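Local coordinates for protein 2-polyprenyl-6-methoxyphenol hydroxylase-like FAD-dependent oxidoreductase (Streptomyces sp. NRRL 11266, PDB 6UI5) that belongs to the FAD-dependent oxidoreductases of the aromatic-ring hydroxylase type and binds flavin-adenine dinucleotide in a Rossmann-like domain, at residues 304-309 with 469-474. Numbering follows the deposited sequence.
Sequences AVNLGW and RPDGCV
The indole of Trp309 lies flat against Pro470 and turns its N-H to the carboxylate of Asp471. Pro470 CD sits almost on the normal through the six-membered ring, 3.7 Å from its centroid, a CH-pi contact, while Pro470 CG approaches Trp309 CE3 at 3.5 Å. A chi1 of 89° at Trp309 places its CG between its backbone N and carbonyl carbon and so carries the indole across the proline. Trp309 NE1 gives a weak hydrogen bond to Asp471 OD2 (3.2 Å), with the ring and carboxylate planes 78° apart.

That carboxylate is gripped side-on by Arg469: NE reaches OD1, and NH2 meets the syn lone pair of OD2 in a salt bridge. The backbone N of Cys473 also donates to Asp471 OD1, from the opposite face of the carboxylate plane to Arg469 NE, and so closes an Asx turn. These bonds would limit rotation of the buried acid and probably stabilise its negative charge. Trp309 CZ2 in turn lies over one face of the guanidinium, 4.0 Å from Arg469 NE. Nearer the start of the helical segment, Val305 CG1 packs on Asp471 CB at 3.6 Å.

Glu330 of helix 325-346 ties the two sides together, accepting from Asn306 ND2 and forming a salt bridge with Arg469 NH1; Asn306 OD1 is held by Lys310. Residues 469-472 form a type I beta turn in the connection between strands 465-468 and 474-477. Through it, the thioredoxin-like C-terminal domain docks on helix 295-316 of the FAD-binding domain, a buried interdomain contact with the side chain of Val305 about 13 Å from the bound FAD.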
ATOM      1  N   ALA A 304      -0.938  11.944 -26.282  1.00 42.19           N
ATOM      2  CA  ALA A 304      -1.101  12.360 -27.668  1.00 45.92           C
ATOM      3  C   ALA A 304      -1.785  11.280 -28.485  1.00 44.82           C
ATOM      4  O   ALA A 304      -2.593  11.578 -29.380  1.00 54.87           O
ATOM      5  CB  ALA A 304       0.265  12.705 -28.287  1.00 42.55           C
ATOM      6  N   VAL A 305      -1.441  10.020 -28.229  1.00 39.48           N
ATOM      7  CA  VAL A 305      -2.070   8.943 -28.981  1.00 52.55           C
ATOM      8  C   VAL A 305      -3.564   8.920 -28.694  1.00 53.82           C
ATOM      9  O   VAL A 305      -4.381   8.800 -29.612  1.00 52.78           O
ATOM     10  CB  VAL A 305      -1.365   7.613 -28.667  1.00 52.16           C
ATOM     11  CG1 VAL A 305      -2.095   6.436 -29.286  1.00 44.81           C
ATOM     12  CG2 VAL A 305       0.088   7.680 -29.195  1.00 41.66           C
ATOM     13  N   ASN A 306      -3.946   9.155 -27.434  1.00 48.55           N
ATOM     14  CA  ASN A 306      -5.362   9.264 -27.099  1.00 48.74           C
ATOM     15  C   ASN A 306      -6.022  10.437 -27.815  1.00 55.08           C
ATOM     16  O   ASN A 306      -7.094  10.286 -28.401  1.00 50.01           O
ATOM     17  CB  ASN A 306      -5.536   9.404 -25.594  1.00 43.04           C
ATOM     18  CG  ASN A 306      -7.000   9.314 -25.183  1.00 52.16           C
ATOM     19  OD1 ASN A 306      -7.785  10.216 -25.467  1.00 52.84           O
ATOM     20  ND2 ASN A 306      -7.379   8.207 -24.541  1.00 41.20           N
ATOM     21  N   LEU A 307      -5.393  11.623 -27.789  1.00 56.02           N
ATOM     22  CA  LEU A 307      -6.096  12.814 -28.270  1.00 44.31           C
ATOM     23  C   LEU A 307      -6.012  12.982 -29.783  1.00 46.55           C
ATOM     24  O   LEU A 307      -6.976  13.449 -30.405  1.00 56.02           O
ATOM     25  CB  LEU A 307      -5.562  14.062 -27.581  1.00 56.38           C
ATOM     26  CG  LEU A 307      -6.130  15.358 -28.130  1.00 62.71           C
ATOM     27  CD1 LEU A 307      -7.607  15.372 -27.868  1.00 63.75           C
ATOM     28  CD2 LEU A 307      -5.446  16.568 -27.494  1.00 65.06           C
ATOM     29  N   GLY A 308      -4.887  12.628 -30.397  1.00 42.17           N
ATOM     30  CA  GLY A 308      -4.863  12.598 -31.845  1.00 49.54           C
ATOM     31  C   GLY A 308      -5.601  11.368 -32.339  1.00 73.20           C
ATOM     32  O   GLY A 308      -5.214  10.224 -32.027  1.00 66.86           O
ATOM     33  N   TRP A 309      -6.681  11.631 -33.086  1.00 73.81           N
ATOM     34  CA  TRP A 309      -7.661  10.707 -33.677  1.00 56.23           C
ATOM     35  C   TRP A 309      -9.025  11.198 -33.205  1.00 47.05           C
ATOM     36  O   TRP A 309      -9.907  11.461 -34.033  1.00 41.29           O
ATOM     37  CB  TRP A 309      -7.411   9.205 -33.395  1.00 44.31           C
ATOM     38  CG  TRP A 309      -8.024   8.528 -32.119  1.00 42.74           C
ATOM     39  CD1 TRP A 309      -7.358   8.175 -30.982  1.00 46.09           C
ATOM     40  CD2 TRP A 309      -9.386   8.100 -31.924  1.00 38.22           C
ATOM     41  NE1 TRP A 309      -8.219   7.592 -30.068  1.00 48.33           N
ATOM     42  CE2 TRP A 309      -9.468   7.528 -30.627  1.00 49.25           C
ATOM     43  CE3 TRP A 309     -10.541   8.144 -32.716  1.00 45.45           C
ATOM     44  CZ2 TRP A 309     -10.667   7.010 -30.103  1.00 47.58           C
ATOM     45  CZ3 TRP A 309     -11.737   7.618 -32.196  1.00 50.79           C
ATOM     46  CH2 TRP A 309     -11.781   7.059 -30.902  1.00 42.93           C
ATOM     47  N   ARG A 469      -9.798   0.494 -31.186  1.00 40.80           N
ATOM     48  CA  ARG A 469      -9.839   1.919 -31.470  1.00 53.61           C
ATOM     49  C   ARG A 469      -8.512   2.419 -32.046  1.00 38.45           C
ATOM     50  O   ARG A 469      -7.468   1.770 -31.904  1.00 37.99           O
ATOM     51  CB  ARG A 469     -10.179   2.708 -30.213  1.00 55.37           C
ATOM     52  CG  ARG A 469     -11.209   2.029 -29.298  1.00 44.86           C
ATOM     53  CD  ARG A 469     -11.641   3.036 -28.265  1.00 52.87           C
ATOM     54  NE  ARG A 469     -10.490   3.817 -27.753  1.00 63.29           N
ATOM     55  CZ  ARG A 469     -10.515   4.588 -26.668  1.00 59.22           C
ATOM     56  NH1 ARG A 469     -11.646   4.736 -25.947  1.00 48.17           N
ATOM     57  NH2 ARG A 469      -9.412   5.232 -26.302  1.00 56.79           N
ATOM     58  N   PRO A 470      -8.542   3.562 -32.741  1.00 42.68           N
ATOM     59  CA  PRO A 470      -7.324   4.039 -33.413  1.00 47.06           C
ATOM     60  C   PRO A 470      -6.120   4.188 -32.492  1.00 48.99           C
ATOM     61  O   PRO A 470      -4.989   4.174 -32.983  1.00 54.29           O
ATOM     62  CB  PRO A 470      -7.751   5.389 -34.007  1.00 52.68           C
ATOM     63  CG  PRO A 470      -9.220   5.249 -34.230  1.00 55.93           C
ATOM     64  CD  PRO A 470      -9.713   4.403 -33.075  1.00 52.81           C
ATOM     65  N   ASP A 471      -6.318   4.307 -31.183  1.00 35.61           N
ATOM     66  CA  ASP A 471      -5.206   4.336 -30.259  1.00 38.27           C
ATOM     67  C   ASP A 471      -4.815   2.948 -29.747  1.00 41.80           C
ATOM     68  O   ASP A 471      -4.096   2.846 -28.751  1.00 53.15           O
ATOM     69  CB  ASP A 471      -5.529   5.277 -29.102  1.00 45.72           C
ATOM     70  CG  ASP A 471      -6.810   4.914 -28.386  1.00 49.52           C
ATOM     71  OD1 ASP A 471      -7.324   3.798 -28.598  1.00 56.54           O
ATOM     72  OD2 ASP A 471      -7.280   5.740 -27.568  1.00 55.50           O
ATOM     73  N   GLY A 472      -5.271   1.885 -30.401  1.00 50.10           N
ATOM     74  CA  GLY A 472      -4.920   0.526 -30.028  1.00 59.15           C
ATOM     75  C   GLY A 472      -5.773  -0.129 -28.953  1.00 54.26           C
ATOM     76  O   GLY A 472      -5.555  -1.317 -28.653  1.00 47.82           O
ATOM     77  N   CYS A 473      -6.718   0.593 -28.352  1.00 46.40           N
ATOM     78  CA  CYS A 473      -7.434   0.072 -27.192  1.00 50.80           C
ATOM     79  C   CYS A 473      -8.570  -0.839 -27.647  1.00 43.60           C
ATOM     80  O   CYS A 473      -9.297  -0.510 -28.600  1.00 35.90           O
ATOM     81  CB  CYS A 473      -7.995   1.217 -26.327  1.00 56.74           C
ATOM     82  SG  CYS A 473      -6.752   2.360 -25.593  1.00 82.17           S
ATOM     83  N   VAL A 474      -8.708  -1.983 -26.967  1.00 34.40           N
ATOM     84  CA  VAL A 474      -9.763  -2.958 -27.277  1.00 46.36           C
ATOM     85  C   VAL A 474     -11.112  -2.408 -26.823  1.00 45.84           C
ATOM     86  O   VAL A 474     -11.397  -2.367 -25.622  1.00 41.37           O
ATOM     87  CB  VAL A 474      -9.514  -4.302 -26.607  1.00 46.13           C
ATOM     88  CG1 VAL A 474     -10.771  -5.197 -26.836  1.00 47.02           C
ATOM     89  CG2 VAL A 474      -8.286  -4.940 -27.132  1.00 32.10           C
TER